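Local coordinates for myosin IE heavy chain (Dictyostelium discoideum, PDB 1LKX), which is a single-headed actin-based motor whose ATPase is activated by actin and which may move membranes relative to actin filaments, at residues E422-W433 and V619-R627; M115-S123 and M164-P174. All blocks are in the same frame, centred on the assembly; numbering follows the deposited sequence.

Interaction 1 (E422-W433 and V619-R627). Unlike the reference sequence in segment 422-433: Glu429 (reference Lys).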
loop_
_atom_site.group_PDB
_atom_site.type_symbol
_atom_site.label_atom_id
_atom_site.label_comp_id
_atom_site.label_asym_id
_atom_site.label_seq_id
_atom_site.Cartn_x
_atom_site.Cartn_y
_atom_site.Cartn_z
ATOM N N GLU A 422 9.796 8.009 -21.117
ATOM C CA GLU A 422 9.174 8.495 -22.353
ATOM C C GLU A 422 10.018 9.513 -23.092
ATOM O O GLU A 422 10.307 9.330 -24.267
ATOM C CB GLU A 422 7.791 9.105 -22.109
ATOM C CG GLU A 422 7.215 9.709 -23.400
ATOM C CD GLU A 422 5.876 10.418 -23.225
ATOM O OE1 GLU A 422 5.453 11.120 -24.176
ATOM O OE2 GLU A 422 5.251 10.266 -22.149
ATOM N N GLN A 423 10.398 10.584 -22.404
ATOM C CA GLN A 423 11.219 11.641 -22.997
ATOM C C GLN A 423 12.573 11.143 -23.506
ATOM O O GLN A 423 12.986 11.428 -24.639
ATOM C CB GLN A 423 11.478 12.754 -21.981
ATOM C CG GLN A 423 10.387 13.785 -21.848
ATOM C CD GLN A 423 10.881 15.030 -21.139
ATOM O OE1 GLN A 423 11.168 15.006 -19.944
ATOM N NE2 GLN A 423 10.996 16.124 -21.878
ATOM N N GLU A 424 13.270 10.414 -22.645
ATOM C CA GLU A 424 14.572 9.884 -22.984
ATOM C C GLU A 424 14.542 9.123 -24.295
ATOM O O GLU A 424 15.569 8.971 -24.955
ATOM C CB GLU A 424 15.082 9.005 -21.847
ATOM C CG GLU A 424 15.443 9.827 -20.623
ATOM C CD GLU A 424 16.262 9.059 -19.616
ATOM O OE1 GLU A 424 16.807 9.707 -18.695
ATOM O OE2 GLU A 424 16.360 7.817 -19.741
ATOM N N GLU A 425 13.362 8.646 -24.676
ATOM C CA GLU A 425 13.227 7.930 -25.935
ATOM C C GLU A 425 13.228 8.962 -27.056
ATOM O O GLU A 425 14.056 8.909 -27.957
ATOM C CB GLU A 425 11.918 7.130 -25.980
ATOM C CG GLU A 425 11.749 6.287 -27.251
ATOM C CD GLU A 425 10.372 5.634 -27.368
ATOM O OE1 GLU A 425 9.359 6.368 -27.377
ATOM O OE2 GLU A 425 10.301 4.389 -27.458
ATOM N N TYR A 426 12.309 9.916 -26.981
ATOM C CA TYR A 426 12.197 10.939 -28.004
ATOM C C TYR A 426 13.522 11.378 -28.613
ATOM O O TYR A 426 13.606 11.608 -29.819
ATOM C CB TYR A 426 11.440 12.150 -27.466
ATOM C CG TYR A 426 9.954 11.920 -27.346
ATOM C CD1 TYR A 426 9.305 10.986 -28.152
ATOM C CD2 TYR A 426 9.188 12.659 -26.450
ATOM C CE1 TYR A 426 7.927 10.795 -28.064
ATOM C CE2 TYR A 426 7.809 12.479 -26.358
ATOM C CZ TYR A 426 7.189 11.548 -27.164
ATOM O OH TYR A 426 5.834 11.369 -27.063
ATOM N N VAL A 427 14.564 11.492 -27.803
ATOM C CA VAL A 427 15.842 11.899 -28.359
ATOM C C VAL A 427 16.582 10.689 -28.919
ATOM O O VAL A 427 17.076 10.715 -30.043
ATOM C CB VAL A 427 16.713 12.615 -27.300
ATOM C CG1 VAL A 427 15.893 13.696 -26.627
ATOM C CG2 VAL A 427 17.246 11.624 -26.276
ATOM N N ARG A 428 16.628 9.622 -28.132
ATOM C CA ARG A 428 17.304 8.389 -28.515
ATOM C C ARG A 428 16.837 7.869 -29.878
ATOM O O ARG A 428 17.578 7.163 -30.568
ATOM C CB ARG A 428 17.089 7.335 -27.417
ATOM C CG ARG A 428 17.769 5.993 -27.656
ATOM C CD ARG A 428 17.769 5.123 -26.393
ATOM N NE ARG A 428 16.437 4.963 -25.800
ATOM C CZ ARG A 428 15.370 4.483 -26.439
ATOM N NH1 ARG A 428 15.453 4.107 -27.710
ATOM N NH2 ARG A 428 14.211 4.383 -25.805
ATOM N N GLU A 429 15.608 8.216 -30.258
ATOM C CA GLU A 429 15.047 7.814 -31.551
ATOM C C GLU A 429 15.315 8.935 -32.540
ATOM O O GLU A 429 15.245 8.743 -33.760
ATOM C CB GLU A 429 13.532 7.591 -31.460
ATOM C CG GLU A 429 13.085 6.149 -31.226
ATOM C CD GLU A 429 13.528 5.183 -32.326
ATOM O OE1 GLU A 429 12.853 4.140 -32.501
ATOM O OE2 GLU A 429 14.549 5.454 -33.000
ATOM N N GLY A 430 15.609 10.112 -31.992
ATOM C CA GLY A 430 15.895 11.273 -32.811
ATOM C C GLY A 430 14.651 11.998 -33.285
ATOM O O GLY A 430 14.480 12.226 -34.481
ATOM N N ILE A 431 13.779 12.358 -32.350
ATOM C CA ILE A 431 12.556 13.069 -32.696
ATOM C C ILE A 431 12.581 14.468 -32.104
ATOM O O ILE A 431 12.159 14.663 -30.967
ATOM C CB ILE A 431 11.301 12.353 -32.156
ATOM C CG1 ILE A 431 11.281 10.896 -32.622
ATOM C CG2 ILE A 431 10.051 13.088 -32.627
ATOM C CD1 ILE A 431 11.244 10.735 -34.122
ATOM N N GLU A 432 13.087 15.429 -32.879
ATOM C CA GLU A 432 13.173 16.831 -32.465
ATOM C C GLU A 432 12.361 16.994 -31.194
ATOM O O GLU A 432 11.129 16.902 -31.219
ATOM C CB GLU A 432 12.617 17.734 -33.568
ATOM C CG GLU A 432 13.273 17.516 -34.933
ATOM C CD GLU A 432 14.627 18.208 -35.079
ATOM O OE1 GLU A 432 14.644 19.434 -35.336
ATOM O OE2 GLU A 432 15.671 17.528 -34.938
ATOM N N TRP A 433 13.049 17.221 -30.082
ATOM C CA TRP A 433 12.363 17.330 -28.809
ATOM C C TRP A 433 12.824 18.458 -27.892
ATOM O O TRP A 433 14.011 18.598 -27.603
ATOM C CB TRP A 433 12.475 15.982 -28.070
ATOM C CG TRP A 433 11.660 15.898 -26.810
ATOM C CD1 TRP A 433 12.129 15.839 -25.528
ATOM C CD2 TRP A 433 10.235 15.931 -26.715
ATOM N NE1 TRP A 433 11.082 15.838 -24.642
ATOM C CE2 TRP A 433 9.908 15.894 -25.345
ATOM C CE3 TRP A 433 9.202 15.989 -27.658
ATOM C CZ2 TRP A 433 8.590 15.916 -24.894
ATOM C CZ3 TRP A 433 7.895 16.010 -27.210
ATOM C CH2 TRP A 433 7.599 15.973 -25.838
ATOM N N VAL A 619 4.418 17.254 -21.203
ATOM C CA VAL A 619 5.028 16.228 -22.048
ATOM C C VAL A 619 3.994 15.672 -23.015
ATOM O O VAL A 619 4.218 15.641 -24.221
ATOM C CB VAL A 619 5.605 15.048 -21.212
ATOM C CG1 VAL A 619 5.812 13.827 -22.094
ATOM C CG2 VAL A 619 6.920 15.444 -20.591
ATOM N N ARG A 620 2.858 15.240 -22.476
ATOM C CA ARG A 620 1.777 14.669 -23.277
ATOM C C ARG A 620 1.445 15.568 -24.476
ATOM O O ARG A 620 1.105 15.092 -25.566
ATOM C CB ARG A 620 0.534 14.482 -22.406
ATOM C CG ARG A 620 -0.465 13.469 -22.943
ATOM C CD ARG A 620 0.108 12.063 -22.910
ATOM N NE ARG A 620 1.152 11.862 -23.910
ATOM C CZ ARG A 620 2.201 11.065 -23.734
ATOM N NH1 ARG A 620 2.350 10.404 -22.591
ATOM N NH2 ARG A 620 3.092 10.910 -24.704
ATOM N N ARG A 621 1.533 16.875 -24.268
ATOM C CA ARG A 621 1.274 17.802 -25.350
ATOM C C ARG A 621 2.409 17.676 -26.359
ATOM O O ARG A 621 2.302 16.907 -27.315
ATOM C CB ARG A 621 1.177 19.228 -24.818
ATOM C CG ARG A 621 -0.220 19.604 -24.395
ATOM C CD ARG A 621 -0.257 21.016 -23.895
ATOM N NE ARG A 621 -1.614 21.540 -23.884
ATOM C CZ ARG A 621 -2.338 21.755 -24.977
ATOM N NH1 ARG A 621 -3.569 22.238 -24.872
ATOM N NH2 ARG A 621 -1.831 21.488 -26.174
ATOM N N ALA A 622 3.499 18.405 -26.132
ATOM C CA ALA A 622 4.654 18.376 -27.025
ATOM C C ALA A 622 4.910 16.993 -27.632
ATOM O O ALA A 622 5.307 16.881 -28.794
ATOM C CB ALA A 622 5.897 18.854 -26.272
ATOM N N GLY A 623 4.670 15.950 -26.842
ATOM C CA GLY A 623 4.890 14.583 -27.297
ATOM C C GLY A 623 3.848 14.020 -28.245
ATOM O O GLY A 623 2.958 14.736 -28.697
ATOM N N PHE A 624 3.961 12.726 -28.543
ATOM C CA PHE A 624 3.033 12.057 -29.454
ATOM C C PHE A 624 2.210 10.967 -28.771
ATOM O O PHE A 624 2.673 10.323 -27.835
ATOM C CB PHE A 624 3.797 11.442 -30.629
ATOM C CG PHE A 624 4.681 12.415 -31.356
ATOM C CD1 PHE A 624 5.903 12.803 -30.818
ATOM C CD2 PHE A 624 4.291 12.947 -32.581
ATOM C CE1 PHE A 624 6.728 13.710 -31.494
ATOM C CE2 PHE A 624 5.107 13.854 -33.265
ATOM C CZ PHE A 624 6.328 14.236 -32.720
ATOM N N ALA A 625 0.990 10.760 -29.257
ATOM C CA ALA A 625 0.096 9.750 -28.701
ATOM C C ALA A 625 0.813 8.425 -28.586
ATOM O O ALA A 625 1.289 8.069 -27.517
ATOM C CB ALA A 625 -1.131 9.596 -29.578
ATOM N N GLY A 626 0.892 7.696 -29.694
ATOM C CA GLY A 626 1.562 6.408 -29.682
ATOM C C GLY A 626 2.825 6.373 -30.525
ATOM O O GLY A 626 2.925 7.075 -31.536
ATOM N N ARG A 627 3.793 5.558 -30.102
ATOM C CA ARG A 627 5.065 5.399 -30.810
ATOM C C ARG A 627 5.226 3.942 -31.209
ATOM O O ARG A 627 6.092 3.237 -30.694
ATOM C CB ARG A 627 6.248 5.823 -29.926
ATOM C CG ARG A 627 6.434 5.025 -28.633
ATOM C CD ARG A 627 5.274 5.235 -27.671
ATOM N NE ARG A 627 4.952 6.651 -27.511
ATOM C CZ ARG A 627 5.796 7.561 -27.035
ATOM N NH1 ARG A 627 7.019 7.202 -26.667
ATOM N NH2 ARG A 627 5.420 8.830 -26.933
#
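Val619 packs on the last turns of helix 398-430, its CG2 4.0 Å from Gln423 CG and its CG1 beside the carboxylate of Glu422. Arg620, bent at its second and third torsions, meets Glu422 in a two-pronged salt bridge. Their planes are parallel within 4° but stepped, tilting the 2.9 Å bond from Arg620 NH1 to the syn side of Glu422 OE2 out of both; the NH2 to OE1 distance is too short to be trusted. Ala622 CB lies 3.4 Å from Trp433 CH2, and the carbonyl O of Ala622 and of Val619 lie at the indole edge; Tyr426 covers one face.

Gly623 leaves the helix, and Phe624 N gives a nearly straight bond (167°) to Tyr426 OH at 2.7 Å. The Phe624 ring presents its edge to the face of Tyr426 in an offset edge-to-face pair, and Phe624 CE1 touches Ile431 CG2 at 3.6 Å. Arg627 CG sits between backbone N and carbonyl carbon (chi1 61°), and further bends carry NH1 to Glu425 OE1, 2.6 Å away, in a salt bridge. Arg627 NH2 bonds weakly to Tyr426 OH and more straightly to Phe624 O, 3.3 Å away and in the guanidinium plane. A longer bridge, Glu422 OE1 to Arg627 NH2 at 3.6 Å with planes nearly perpendicular, completes one network beside the tyrosine hydroxyl.

This is the myosin relay helix and loop meeting the SH1 helix and the start of the converter. Strand 677-679 flanks it, with Phe678 touching Glu425, Ile431 and Arg627, while Arg671 of strand 670-672 meets Ile431 and Phe624.

Interaction 2 (M115-S123 and M164-P174)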
loop_
_atom_site.group_PDB
_atom_site.type_symbol
_atom_site.label_atom_id
_atom_site.label_comp_id
_atom_site.label_asym_id
_atom_site.label_seq_id
_atom_site.Cartn_x
_atom_site.Cartn_y
_atom_site.Cartn_z
ATOM N N MET A 115 -10.841 -4.088 -9.159
ATOM C CA MET A 115 -11.093 -5.521 -9.099
ATOM C C MET A 115 -12.544 -5.799 -9.466
ATOM O O MET A 115 -12.815 -6.596 -10.364
ATOM C CB MET A 115 -10.801 -6.061 -7.716
ATOM C CG MET A 115 -9.375 -6.447 -7.546
ATOM S SD MET A 115 -9.248 -7.399 -6.064
ATOM C CE MET A 115 -8.744 -6.079 -4.802
ATOM N N GLN A 116 -13.471 -5.135 -8.772
ATOM C CA GLN A 116 -14.893 -5.299 -9.054
ATOM C C GLN A 116 -15.126 -5.397 -10.562
ATOM O O GLN A 116 -15.832 -6.286 -11.022
ATOM C CB GLN A 116 -15.700 -4.118 -8.490
ATOM C CG GLN A 116 -17.104 -4.016 -9.080
ATOM C CD GLN A 116 -17.832 -2.729 -8.724
ATOM O OE1 GLN A 116 -17.284 -1.627 -8.839
ATOM N NE2 GLN A 116 -19.085 -2.862 -8.306
ATOM N N PHE A 117 -14.528 -4.484 -11.324
ATOM C CA PHE A 117 -14.688 -4.480 -12.777
ATOM C C PHE A 117 -14.119 -5.736 -13.423
ATOM O O PHE A 117 -14.840 -6.473 -14.105
ATOM C CB PHE A 117 -14.003 -3.254 -13.387
ATOM C CG PHE A 117 -14.088 -3.200 -14.887
ATOM C CD1 PHE A 117 -15.148 -2.545 -15.515
ATOM C CD2 PHE A 117 -13.118 -3.817 -15.676
ATOM C CE1 PHE A 117 -15.240 -2.504 -16.905
ATOM C CE2 PHE A 117 -13.200 -3.782 -17.064
ATOM C CZ PHE A 117 -14.263 -3.124 -17.680
ATOM N N LEU A 118 -12.820 -5.957 -13.220
ATOM C CA LEU A 118 -12.145 -7.117 -13.774
ATOM C C LEU A 118 -12.909 -8.382 -13.396
ATOM O O LEU A 118 -13.322 -9.158 -14.249
ATOM C CB LEU A 118 -10.712 -7.199 -13.236
ATOM C CG LEU A 118 -9.718 -6.100 -13.608
ATOM C CD1 LEU A 118 -8.323 -6.500 -13.212
ATOM C CD2 LEU A 118 -9.773 -5.863 -15.098
ATOM N N THR A 119 -13.096 -8.576 -12.100
ATOM C CA THR A 119 -13.810 -9.733 -11.584
ATOM C C THR A 119 -15.295 -9.582 -11.870
ATOM O O THR A 119 -16.101 -9.445 -10.956
ATOM C CB THR A 119 -13.585 -9.862 -10.069
ATOM O OG1 THR A 119 -14.107 -11.106 -9.621
ATOM C CG2 THR A 119 -14.269 -8.738 -9.313
ATOM N N PHE A 120 -15.645 -9.589 -13.151
ATOM C CA PHE A 120 -17.031 -9.439 -13.587
ATOM C C PHE A 120 -17.079 -9.514 -15.105
ATOM O O PHE A 120 -17.738 -10.382 -15.673
ATOM C CB PHE A 120 -17.617 -8.104 -13.139
ATOM C CG PHE A 120 -19.057 -7.911 -13.543
ATOM C CD1 PHE A 120 -20.093 -8.248 -12.678
ATOM C CD2 PHE A 120 -19.380 -7.405 -14.799
ATOM C CE1 PHE A 120 -21.429 -8.082 -13.059
ATOM C CE2 PHE A 120 -20.713 -7.237 -15.185
ATOM C CZ PHE A 120 -21.736 -7.579 -14.308
ATOM N N VAL A 121 -16.404 -8.595 -15.779
ATOM C CA VAL A 121 -16.394 -8.673 -17.228
ATOM C C VAL A 121 -15.600 -9.935 -17.514
ATOM O O VAL A 121 -15.783 -10.585 -18.539
ATOM C CB VAL A 121 -15.686 -7.461 -17.879
ATOM C CG1 VAL A 121 -16.182 -6.186 -17.246
ATOM C CG2 VAL A 121 -14.178 -7.586 -17.756
ATOM N N SER A 122 -14.727 -10.276 -16.564
ATOM C CA SER A 122 -13.863 -11.451 -16.645
ATOM C C SER A 122 -14.649 -12.752 -16.584
ATOM O O SER A 122 -14.366 -13.692 -17.318
ATOM C CB SER A 122 -12.853 -11.434 -15.516
ATOM O OG SER A 122 -11.922 -12.472 -15.712
ATOM N N SER A 123 -15.621 -12.819 -15.686
ATOM C CA SER A 123 -16.468 -14.001 -15.584
ATOM C C SER A 123 -17.539 -13.834 -16.668
ATOM O O SER A 123 -17.260 -13.312 -17.746
ATOM C CB SER A 123 -17.128 -14.041 -14.215
ATOM O OG SER A 123 -16.283 -13.440 -13.247
ATOM N N MET A 164 -2.002 -7.221 -5.182
ATOM C CA MET A 164 -2.964 -8.256 -5.518
ATOM C C MET A 164 -2.805 -8.651 -6.972
ATOM O O MET A 164 -2.894 -7.817 -7.862
ATOM C CB MET A 164 -4.384 -7.731 -5.287
ATOM C CG MET A 164 -5.302 -8.647 -4.491
ATOM S SD MET A 164 -5.540 -10.312 -5.195
ATOM C CE MET A 164 -6.026 -9.879 -6.903
ATOM N N GLU A 165 -2.574 -9.932 -7.218
ATOM C CA GLU A 165 -2.427 -10.406 -8.580
ATOM C C GLU A 165 -3.612 -11.209 -9.075
ATOM O O GLU A 165 -3.898 -12.278 -8.558
ATOM C CB GLU A 165 -1.172 -11.249 -8.720
ATOM C CG GLU A 165 0.085 -10.429 -8.796
ATOM C CD GLU A 165 1.307 -11.270 -9.071
ATOM O OE1 GLU A 165 2.383 -10.679 -9.332
ATOM O OE2 GLU A 165 1.195 -12.520 -9.025
ATOM N N MET A 166 -4.296 -10.683 -10.083
ATOM C CA MET A 166 -5.436 -11.357 -10.690
ATOM C C MET A 166 -4.880 -12.349 -11.715
ATOM O O MET A 166 -4.146 -11.958 -12.628
ATOM C CB MET A 166 -6.323 -10.345 -11.415
ATOM C CG MET A 166 -6.773 -9.142 -10.590
ATOM S SD MET A 166 -8.207 -9.448 -9.549
ATOM C CE MET A 166 -9.368 -10.242 -10.795
ATOM N N GLN A 167 -5.231 -13.625 -11.576
ATOM C CA GLN A 167 -4.747 -14.647 -12.493
ATOM C C GLN A 167 -5.811 -15.062 -13.495
ATOM O O GLN A 167 -6.927 -15.413 -13.117
ATOM C CB GLN A 167 -4.293 -15.869 -11.708
ATOM C CG GLN A 167 -3.276 -15.552 -10.644
ATOM C CD GLN A 167 -3.075 -16.700 -9.672
ATOM O OE1 GLN A 167 -2.336 -16.579 -8.695
ATOM N NE2 GLN A 167 -3.736 -17.818 -9.933
ATOM N N PHE A 168 -5.460 -15.029 -14.775
ATOM C CA PHE A 168 -6.384 -15.414 -15.837
ATOM C C PHE A 168 -5.724 -16.445 -16.721
ATOM O O PHE A 168 -4.505 -16.623 -16.667
ATOM C CB PHE A 168 -6.728 -14.218 -16.733
ATOM C CG PHE A 168 -7.270 -13.041 -15.997
ATOM C CD1 PHE A 168 -6.429 -12.226 -15.250
ATOM C CD2 PHE A 168 -8.628 -12.749 -16.041
ATOM C CE1 PHE A 168 -6.935 -11.134 -14.555
ATOM C CE2 PHE A 168 -9.138 -11.658 -15.348
ATOM C CZ PHE A 168 -8.291 -10.848 -14.603
ATOM N N ASN A 169 -6.526 -17.115 -17.541
ATOM C CA ASN A 169 -6.002 -18.082 -18.501
ATOM C C ASN A 169 -6.021 -17.382 -19.866
ATOM O O ASN A 169 -6.607 -16.306 -20.007
ATOM C CB ASN A 169 -6.873 -19.333 -18.545
ATOM C CG ASN A 169 -8.321 -19.022 -18.860
ATOM O OD1 ASN A 169 -8.653 -17.923 -19.295
ATOM N ND2 ASN A 169 -9.192 -19.996 -18.651
ATOM N N ALA A 170 -5.392 -17.984 -20.867
ATOM C CA ALA A 170 -5.347 -17.389 -22.203
ATOM C C ALA A 170 -6.707 -16.910 -22.728
ATOM O O ALA A 170 -6.781 -15.935 -23.476
ATOM C CB ALA A 170 -4.748 -18.376 -23.176
ATOM N N VAL A 171 -7.775 -17.600 -22.343
ATOM C CA VAL A 171 -9.112 -17.243 -22.786
ATOM C C VAL A 171 -9.616 -15.980 -22.091
ATOM O O VAL A 171 -10.559 -15.334 -22.560
ATOM C CB VAL A 171 -10.097 -18.419 -22.552
ATOM C CG1 VAL A 171 -11.546 -17.941 -22.611
ATOM C CG2 VAL A 171 -9.871 -19.477 -23.616
ATOM N N GLY A 172 -8.997 -15.622 -20.973
ATOM C CA GLY A 172 -9.410 -14.415 -20.277
ATOM C C GLY A 172 -10.334 -14.596 -19.090
ATOM O O GLY A 172 -10.954 -13.639 -18.632
ATOM N N SER A 173 -10.420 -15.825 -18.585
ATOM C CA SER A 173 -11.262 -16.131 -17.435
ATOM C C SER A 173 -10.482 -16.049 -16.126
ATOM O O SER A 173 -9.274 -16.297 -16.094
ATOM C CB SER A 173 -11.841 -17.532 -17.566
ATOM O OG SER A 173 -12.704 -17.629 -18.675
ATOM N N PRO A 174 -11.166 -15.692 -15.026
ATOM C CA PRO A 174 -10.537 -15.583 -13.709
ATOM C C PRO A 174 -10.197 -16.994 -13.278
ATOM O O PRO A 174 -11.085 -17.824 -13.164
ATOM C CB PRO A 174 -11.651 -15.011 -12.833
ATOM C CG PRO A 174 -12.654 -14.462 -13.790
ATOM C CD PRO A 174 -12.602 -15.390 -14.944
#
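The helix that follows the P-loop, 107-121, packs here on the central sheet of the myosin motor, against strand 161-168 and the tight turn that leads into strand 174-182. Segments 115-121 and 164-168 run nearly parallel, 11° apart, with 10.6 Å between their axes. Met166 is the central side chain: bent at its second and third torsions, it lays SD 3.8 Å from Met115 CG and curls CE to 4.1 Å from Leu118 CB. Its CG in turn meets Leu118 CD1 at 4.0 Å. Beside it, Met164 CE comes 4.2 Å from Met115 SD, the two chains crossing at about a right angle.

Further along, Ser122 CB lies at the edge of the Phe168 ring, in its plane, and 3.5 Å from Pro174 CG. A weak hydrogen bond from Ser122 OG to Gly172 O is doubtful, OG being too close to Pro174 in the model; the same carbonyl accepts a bond from Tyr85 OH. Ser123 OG pairs instead with Ser133 OG. The type I turn from Asn169 to Gly172 is held from within, Ser173 N giving a 2.8 Å bond to Asn169 OD1.

Helix and strand are therefore joined mainly by non-directional thioether and aliphatic contacts, and the polar tie is slight.

Interactions 1 and 2 lie apart in the motor domain, their centres about 33 Å from each other and their nearest atoms about 21 Å. Interaction 2 is the one near the nucleotide: the side chain of Met115 is about 11 Å from both the bound ADP and the magnesium ion, and about 8 Å from that of Thr108. Interaction 1 is remote from this site. They are connected through the chain: strand 381-386, which hydrogen-bonds to strand 161-168, leads to Tyr388 and Gly389 at the vanadate and is followed by helix 398-430, which ends in interaction 1. This layout is consistent with the relay pathway of myosins, which couples nucleotide state to converter position.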